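Local coordinates for protein LP04448p (Drosophila melanogaster, PDB 4QMH) that probably promotes microtubule polymerization as a member of the XMAP215 family, using an array of TOG domains of which this is the fourth, at residues H182-A185 with H186-D189; E133-S137 with E138-D142; P53-G56 with D57-A61. One frame throughout, in Å; residues are numbered along the deposited sequence.

Overall arrangement
Three short chain turns punctuate an all-helical TOG domain. Interaction 1 closes helix 173-186, whereas interactions 2 and 3 open helix 139-145 and helix 58-66. Interactions 1 and 3 are mostly buried, with centres about 37 Å apart on opposite sides of the chain's centre; interaction 2, nearer the middle, is only partly buried. Interactions 1 and 2 touch where H182 packs on A141. The chemistry follows place: at the helix end in interaction 1, regular helical bonds and an imidazole over a carbonyl; at the two helix starts, a water joining a loop carbonyl to a helix N-H, beside an isoleucine methyl packed on an aromatic ring (interaction 2) or on aliphatic carbons (interaction 3).

Interaction 1 of 3, residues H182-A185 with H186-D189; sequences HLYA and HICD
H186 lays its imidazole over the carbonyl oxygen of H182, which sits on one face of the ring, displaced toward the rim; H186 CG is 3.1 Å from H182 O. With chi1 at -60° the ring turns back beside its own backbone N, and this brings it above the preceding turn. The same oxygen also accepts the main-chain bond from H186 N to H182 O, 2.8 Å, its donor tilted 21° from the carbonyl plane, while H186 CE1 reaches H182 CB at 4.0 Å. H186 ND1 is held by the indole N-H of W156, whose ring stands nearly perpendicular to the imidazole, so the W156 bond helps set the rotation of the imidazole, while H182 O merely packs on its face. One residue on, I187 N donates to L183 O at 3.0 Å, and the methyl I187 CD1 lies against L183 CG at 4.1 Å. This is the carboxyl-terminal end of helix 173-186 in the helical solenoid of a TOG domain, where the chain leaves through a type I turn from H186 to D189, with D189 N bonded to H186 O at 3.0 Å. On the buried side, I187 packs on V202 and A232, and Y184 sends its hydroxyl to the carbonyl of M214. The D189 carboxylate bonds to N191 N through OD1 and forms a salt bridge to K152 through OD2.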
loop_
_atom_site.group_PDB
_atom_site.type_symbol
_atom_site.label_atom_id
_atom_site.label_comp_id
_atom_site.label_asym_id
_atom_site.label_seq_id
_atom_site.Cartn_x
_atom_site.Cartn_y
_atom_site.Cartn_z
ATOM N N HIS A 182 9.976 11.664 7.172
ATOM C CA HIS A 182 10.673 10.600 6.453
ATOM C C HIS A 182 11.196 11.155 5.137
ATOM O O HIS A 182 12.292 10.821 4.712
ATOM C CB HIS A 182 9.751 9.409 6.238
ATOM C CG HIS A 182 9.108 8.940 7.502
ATOM N ND1 HIS A 182 9.822 8.341 8.517
ATOM C CD2 HIS A 182 7.827 9.013 7.932
ATOM C CE1 HIS A 182 9.003 8.050 9.513
ATOM N NE2 HIS A 182 7.788 8.448 9.184
ATOM N N LEU A 183 10.426 12.035 4.509
ATOM C CA LEU A 183 10.895 12.676 3.293
ATOM C C LEU A 183 12.189 13.438 3.589
ATOM O O LEU A 183 13.163 13.349 2.839
ATOM C CB LEU A 183 9.839 13.648 2.783
ATOM C CG LEU A 183 10.223 14.426 1.527
ATOM C CD1 LEU A 183 10.275 13.500 0.344
ATOM C CD2 LEU A 183 9.186 15.510 1.301
ATOM N N TYR A 184 12.198 14.196 4.685
ATOM C CA TYR A 184 13.350 15.045 4.996
ATOM C C TYR A 184 14.601 14.233 5.340
ATOM O O TYR A 184 15.728 14.660 5.077
ATOM C CB TYR A 184 13.011 16.039 6.111
ATOM C CG TYR A 184 12.043 17.125 5.678
ATOM C CD1 TYR A 184 11.647 17.241 4.350
ATOM C CD2 TYR A 184 11.548 18.051 6.594
ATOM C CE1 TYR A 184 10.770 18.234 3.946
ATOM C CE2 TYR A 184 10.667 19.055 6.197
ATOM C CZ TYR A 184 10.287 19.134 4.870
ATOM O OH TYR A 184 9.414 20.118 4.461
ATOM N N ALA A 185 14.409 13.054 5.913
ATOM C CA ALA A 185 15.544 12.169 6.158
ATOM C C ALA A 185 16.009 11.495 4.870
ATOM O O ALA A 185 17.209 11.414 4.600
ATOM C CB ALA A 185 15.187 11.129 7.184
ATOM N N HIS A 186 15.057 11.009 4.079
ATOM C CA HIS A 186 15.390 10.170 2.928
ATOM C C HIS A 186 15.926 10.937 1.722
ATOM O O HIS A 186 16.602 10.357 0.879
ATOM C CB HIS A 186 14.210 9.260 2.555
ATOM C CG HIS A 186 13.808 8.331 3.654
ATOM N ND1 HIS A 186 12.633 7.607 3.637
ATOM C CD2 HIS A 186 14.423 8.016 4.819
ATOM C CE1 HIS A 186 12.543 6.892 4.740
ATOM N NE2 HIS A 186 13.617 7.126 5.479
ATOM N N ILE A 187 15.626 12.232 1.647
ATOM C CA ILE A 187 16.262 13.110 0.682
ATOM C C ILE A 187 17.771 13.020 0.836
ATOM O O ILE A 187 18.511 13.238 -0.118
ATOM C CB ILE A 187 15.824 14.568 0.907
ATOM C CG1 ILE A 187 14.476 14.814 0.240
ATOM C CG2 ILE A 187 16.865 15.540 0.372
ATOM C CD1 ILE A 187 13.878 16.135 0.636
ATOM N N CYS A 188 18.211 12.674 2.043
ATOM C CA CYS A 188 19.632 12.577 2.363
ATOM C C CYS A 188 20.074 11.151 2.676
ATOM O O CYS A 188 21.150 10.944 3.243
ATOM C CB CYS A 188 19.964 13.460 3.561
ATOM S SG CYS A 188 19.685 15.209 3.261
ATOM N N ASP A 189 19.245 10.173 2.320
ATOM C CA ASP A 189 19.516 8.778 2.655
ATOM C C ASP A 189 20.884 8.350 2.141
ATOM O O ASP A 189 21.390 8.902 1.173
ATOM C CB ASP A 189 18.429 7.874 2.072
ATOM C CG ASP A 189 18.376 6.518 2.738
ATOM O OD1 ASP A 189 19.012 5.571 2.228
ATOM O OD2 ASP A 189 17.692 6.390 3.772
#

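Interaction 2 of 3, residues E133-S137 with E138-D142; sequences EFFES and EMIAD
M139 folds its terminal methyl back against three loop carbonyls: M139 CE is 3.3 Å from E136 O and 3.4 Å from E133 O, with F134 O a little farther. The bend at chi3, -68°, turns CE back toward the loop, and the thioether side chain thus lies across the turn and packs on F100 and P101 of helix 96-106. The apolar contact is between I140 and F135: I140 CD1 meets the ring at F135 CE1, 3.7 Å away, approaching obliquely. W158 and L159 of helix 149-162 also touch I140, and L159 reaches F135 as well, so this pair faces the interior. The polar contacts run through the backbone and one water. M139 N reaches E136 O at 3.4 Å, a weak though nearly straight bond. A water bridges the loop to the helix: its oxygen is 2.8 Å from F134 O, to which it can donate, though other acceptors compete for its protons, and 2.8 Å from I140 N, from which it accepts. S137 and E138, both with positive phi, turn the chain sharply between the loop and the helix. E138 holds the N-cap position, its own N-H bonded to D175 OD1, and the first regular helical bond runs from D142 N to E138 O at 2.9 Å. The result is a helix N-terminus with a water-bridged first turn, in the helical solenoid of a TOG domain.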
loop_
_atom_site.group_PDB
_atom_site.type_symbol
_atom_site.label_atom_id
_atom_site.label_comp_id
_atom_site.label_asym_id
_atom_site.label_seq_id
_atom_site.Cartn_x
_atom_site.Cartn_y
_atom_site.Cartn_z
ATOM N N GLU A 133 -8.332 5.543 0.549
ATOM C CA GLU A 133 -8.156 4.699 1.727
ATOM C C GLU A 133 -6.710 4.367 2.050
ATOM O O GLU A 133 -6.431 3.910 3.166
ATOM C CB GLU A 133 -8.969 3.403 1.618
ATOM C CG GLU A 133 -10.451 3.590 1.873
ATOM C CD GLU A 133 -11.126 4.288 0.720
ATOM O OE1 GLU A 133 -10.576 4.253 -0.403
ATOM O OE2 GLU A 133 -12.207 4.864 0.926
ATOM N N PHE A 134 -5.789 4.587 1.109
ATOM C CA PHE A 134 -4.362 4.325 1.369
ATOM C C PHE A 134 -3.748 5.403 2.257
ATOM O O PHE A 134 -2.715 5.188 2.900
ATOM C CB PHE A 134 -3.551 4.290 0.068
ATOM C CG PHE A 134 -3.891 3.142 -0.847
ATOM C CD1 PHE A 134 -4.274 1.915 -0.342
ATOM C CD2 PHE A 134 -3.805 3.301 -2.220
ATOM C CE1 PHE A 134 -4.579 0.866 -1.200
ATOM C CE2 PHE A 134 -4.103 2.254 -3.087
ATOM C CZ PHE A 134 -4.494 1.042 -2.574
ATOM N N PHE A 135 -4.359 6.585 2.247
ATOM C CA PHE A 135 -3.798 7.762 2.911
ATOM C C PHE A 135 -4.496 8.030 4.239
ATOM O O PHE A 135 -5.040 9.107 4.479
ATOM C CB PHE A 135 -3.850 8.964 1.959
ATOM C CG PHE A 135 -2.990 8.779 0.746
ATOM C CD1 PHE A 135 -1.627 9.028 0.811
ATOM C CD2 PHE A 135 -3.524 8.309 -0.442
ATOM C CE1 PHE A 135 -0.811 8.838 -0.310
ATOM C CE2 PHE A 135 -2.716 8.099 -1.556
ATOM C CZ PHE A 135 -1.351 8.372 -1.486
ATOM N N GLU A 136 -4.449 7.014 5.094
ATOM C CA GLU A 136 -5.091 7.023 6.393
ATOM C C GLU A 136 -4.253 6.227 7.378
ATOM O O GLU A 136 -3.556 5.281 7.000
ATOM C CB GLU A 136 -6.487 6.396 6.311
ATOM C CG GLU A 136 -7.433 7.139 5.373
ATOM C CD GLU A 136 -8.901 6.946 5.741
ATOM O OE1 GLU A 136 -9.171 6.322 6.781
ATOM O OE2 GLU A 136 -9.777 7.425 4.994
ATOM N N SER A 137 -4.326 6.633 8.640
ATOM C CA SER A 137 -3.798 5.864 9.760
ATOM C C SER A 137 -2.295 5.642 9.731
ATOM O O SER A 137 -1.789 4.748 10.404
ATOM C CB SER A 137 -4.537 4.530 9.865
ATOM O OG SER A 137 -5.923 4.758 10.044
ATOM N N GLU A 138 -1.600 6.478 8.961
ATOM C CA GLU A 138 -0.143 6.440 8.852
ATOM C C GLU A 138 0.398 5.101 8.373
ATOM O O GLU A 138 1.497 4.712 8.737
ATOM C CB GLU A 138 0.527 6.859 10.165
ATOM C CG GLU A 138 0.212 8.320 10.533
ATOM C CD GLU A 138 0.947 8.829 11.777
ATOM O OE1 GLU A 138 1.870 8.152 12.275
ATOM O OE2 GLU A 138 0.596 9.927 12.263
ATOM N N MET A 139 -0.363 4.402 7.544
ATOM C CA MET A 139 0.135 3.139 6.989
ATOM C C MET A 139 1.396 3.345 6.164
ATOM O O MET A 139 2.370 2.600 6.294
ATOM C CB MET A 139 -0.945 2.443 6.164
ATOM C CG MET A 139 -2.080 1.921 7.028
ATOM S SD MET A 139 -3.415 1.131 6.100
ATOM C CE MET A 139 -4.112 2.517 5.218
ATOM N N ILE A 140 1.378 4.367 5.323
ATOM C CA ILE A 140 2.542 4.667 4.491
ATOM C C ILE A 140 3.736 5.139 5.345
ATOM O O ILE A 140 4.856 4.637 5.202
ATOM C CB ILE A 140 2.156 5.660 3.376
ATOM C CG1 ILE A 140 1.278 4.947 2.335
ATOM C CG2 ILE A 140 3.385 6.261 2.712
ATOM C CD1 ILE A 140 0.542 5.903 1.398
ATOM N N ALA A 141 3.496 6.084 6.250
ATOM C CA ALA A 141 4.565 6.560 7.128
ATOM C C ALA A 141 5.173 5.437 7.972
ATOM O O ALA A 141 6.381 5.397 8.179
ATOM C CB ALA A 141 4.060 7.677 8.019
ATOM N N ASP A 142 4.337 4.526 8.455
ATOM C CA ASP A 142 4.841 3.429 9.272
ATOM C C ASP A 142 5.730 2.506 8.441
ATOM O O ASP A 142 6.720 1.964 8.950
ATOM C CB ASP A 142 3.692 2.639 9.902
ATOM C CG ASP A 142 3.135 3.304 11.147
ATOM O OD1 ASP A 142 3.814 4.180 11.718
ATOM O OD2 ASP A 142 2.019 2.925 11.566
HETATM O O HOH W 1 -0.943 5.949 4.936
#

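Interaction 3 of 3, residues P53-G56 with D57-A61; sequences PSIG and DLAPA
I55 and L58 form the tight part of this turn. The end methyl I55 CD1 rests on L58 CB at 4.0 Å and reaches on to A59 CB at 4.3 Å, so that a single isoleucine branch covers the first two residues of helix 58-66. It gets there because I55 CG1 sits between its backbone N and carbonyl carbon, chi1 53°, which directs the branch forward over the helix start. L58 takes the other course, with CG opposite its backbone N, chi1 180°, and its CB presses on I55 O at 3.1 Å. I55 O also accepts from L58 N at 3.0 Å; the donor stands 33° from the carbonyl plane. The bond closes a type II' beta turn from I55 to L58, with G56 at its second position, where a positive phi suits glycine.

The opposite character belongs to the outward-facing corner of the turn. G56 and D57 are exposed, and the CB of D57 heads away from the preceding residues, though D57 OD1 stays 3.6 Å from G56 C. D57 occupies the N-cap position without any capping bond from its carboxylate, although a negative charge near the start of a helix is probably favourable. Here water does the bridging, donating to G56 O at 2.8 Å and accepting from A59 N at 2.9 Å; it thereby satisfies a first-turn N-H.

The turn ends the loop between helix 31-48 and helix 58-66 and packs on neighbouring helices and loops of the solenoid: I55 on I14 and H95, L58 on M26 of helix 20-26, D57 on L23 of the same helix, and A59 on H95 and on N98 of helix 96-106.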
loop_
_atom_site.group_PDB
_atom_site.type_symbol
_atom_site.label_atom_id
_atom_site.label_comp_id
_atom_site.label_asym_id
_atom_site.label_seq_id
_atom_site.Cartn_x
_atom_site.Cartn_y
_atom_site.Cartn_z
ATOM N N PRO A 53 -18.871 -7.135 -0.880
ATOM C CA PRO A 53 -17.724 -6.835 -0.014
ATOM C C PRO A 53 -17.696 -7.645 1.282
ATOM O O PRO A 53 -16.697 -7.631 1.994
ATOM C CB PRO A 53 -17.921 -5.349 0.327
ATOM C CG PRO A 53 -18.883 -4.828 -0.679
ATOM C CD PRO A 53 -19.770 -5.976 -1.022
ATOM N N SER A 54 -18.791 -8.327 1.592
ATOM C CA SER A 54 -18.893 -9.108 2.821
ATOM C C SER A 54 -18.168 -10.445 2.678
ATOM O O SER A 54 -18.622 -11.335 1.948
ATOM C CB SER A 54 -20.367 -9.340 3.162
ATOM O OG SER A 54 -21.096 -9.805 2.035
ATOM N N ILE A 55 -17.044 -10.592 3.371
ATOM C CA ILE A 55 -16.254 -11.817 3.257
ATOM C C ILE A 55 -15.941 -12.435 4.617
ATOM O O ILE A 55 -14.918 -13.092 4.798
ATOM C CB ILE A 55 -14.959 -11.577 2.427
ATOM C CG1 ILE A 55 -14.157 -10.395 2.991
ATOM C CG2 ILE A 55 -15.320 -11.350 0.958
ATOM C CD1 ILE A 55 -12.836 -10.143 2.270
ATOM N N GLY A 56 -16.848 -12.248 5.570
ATOM C CA GLY A 56 -16.672 -12.834 6.885
ATOM C C GLY A 56 -15.390 -12.319 7.511
ATOM O O GLY A 56 -15.145 -11.110 7.521
ATOM N N ASP A 57 -14.563 -13.230 8.024
ATOM C CA ASP A 57 -13.291 -12.856 8.631
ATOM C C ASP A 57 -12.103 -13.077 7.691
ATOM O O ASP A 57 -10.965 -13.225 8.140
ATOM C CB ASP A 57 -13.074 -13.642 9.935
ATOM C CG ASP A 57 -14.147 -13.365 10.982
ATOM O OD1 ASP A 57 -14.613 -12.220 11.059
ATOM O OD2 ASP A 57 -14.524 -14.300 11.718
ATOM N N LEU A 58 -12.369 -13.104 6.391
ATOM C CA LEU A 58 -11.325 -13.427 5.427
ATOM C C LEU A 58 -10.197 -12.391 5.366
ATOM O O LEU A 58 -9.039 -12.757 5.178
ATOM C CB LEU A 58 -11.912 -13.609 4.027
ATOM C CG LEU A 58 -10.907 -13.947 2.925
ATOM C CD1 LEU A 58 -10.200 -15.281 3.237
ATOM C CD2 LEU A 58 -11.612 -13.993 1.580
ATOM N N ALA A 59 -10.520 -11.102 5.506
ATOM C CA ALA A 59 -9.497 -10.069 5.308
ATOM C C ALA A 59 -8.346 -10.152 6.309
ATOM O O ALA A 59 -7.185 -10.137 5.912
ATOM C CB ALA A 59 -10.115 -8.650 5.266
ATOM N N PRO A 60 -8.652 -10.262 7.611
ATOM C CA PRO A 60 -7.538 -10.408 8.553
ATOM C C PRO A 60 -6.774 -11.715 8.324
ATOM O O PRO A 60 -5.552 -11.759 8.488
ATOM C CB PRO A 60 -8.226 -10.412 9.920
ATOM C CG PRO A 60 -9.565 -9.781 9.693
ATOM C CD PRO A 60 -9.953 -10.130 8.290
ATOM N N ALA A 61 -7.494 -12.757 7.924
ATOM C CA ALA A 61 -6.867 -14.038 7.612
ATOM C C ALA A 61 -5.872 -13.888 6.467
ATOM O O ALA A 61 -4.753 -14.385 6.549
ATOM C CB ALA A 61 -7.919 -15.079 7.270
HETATM O O HOH W 2 -12.946 -9.687 6.407
#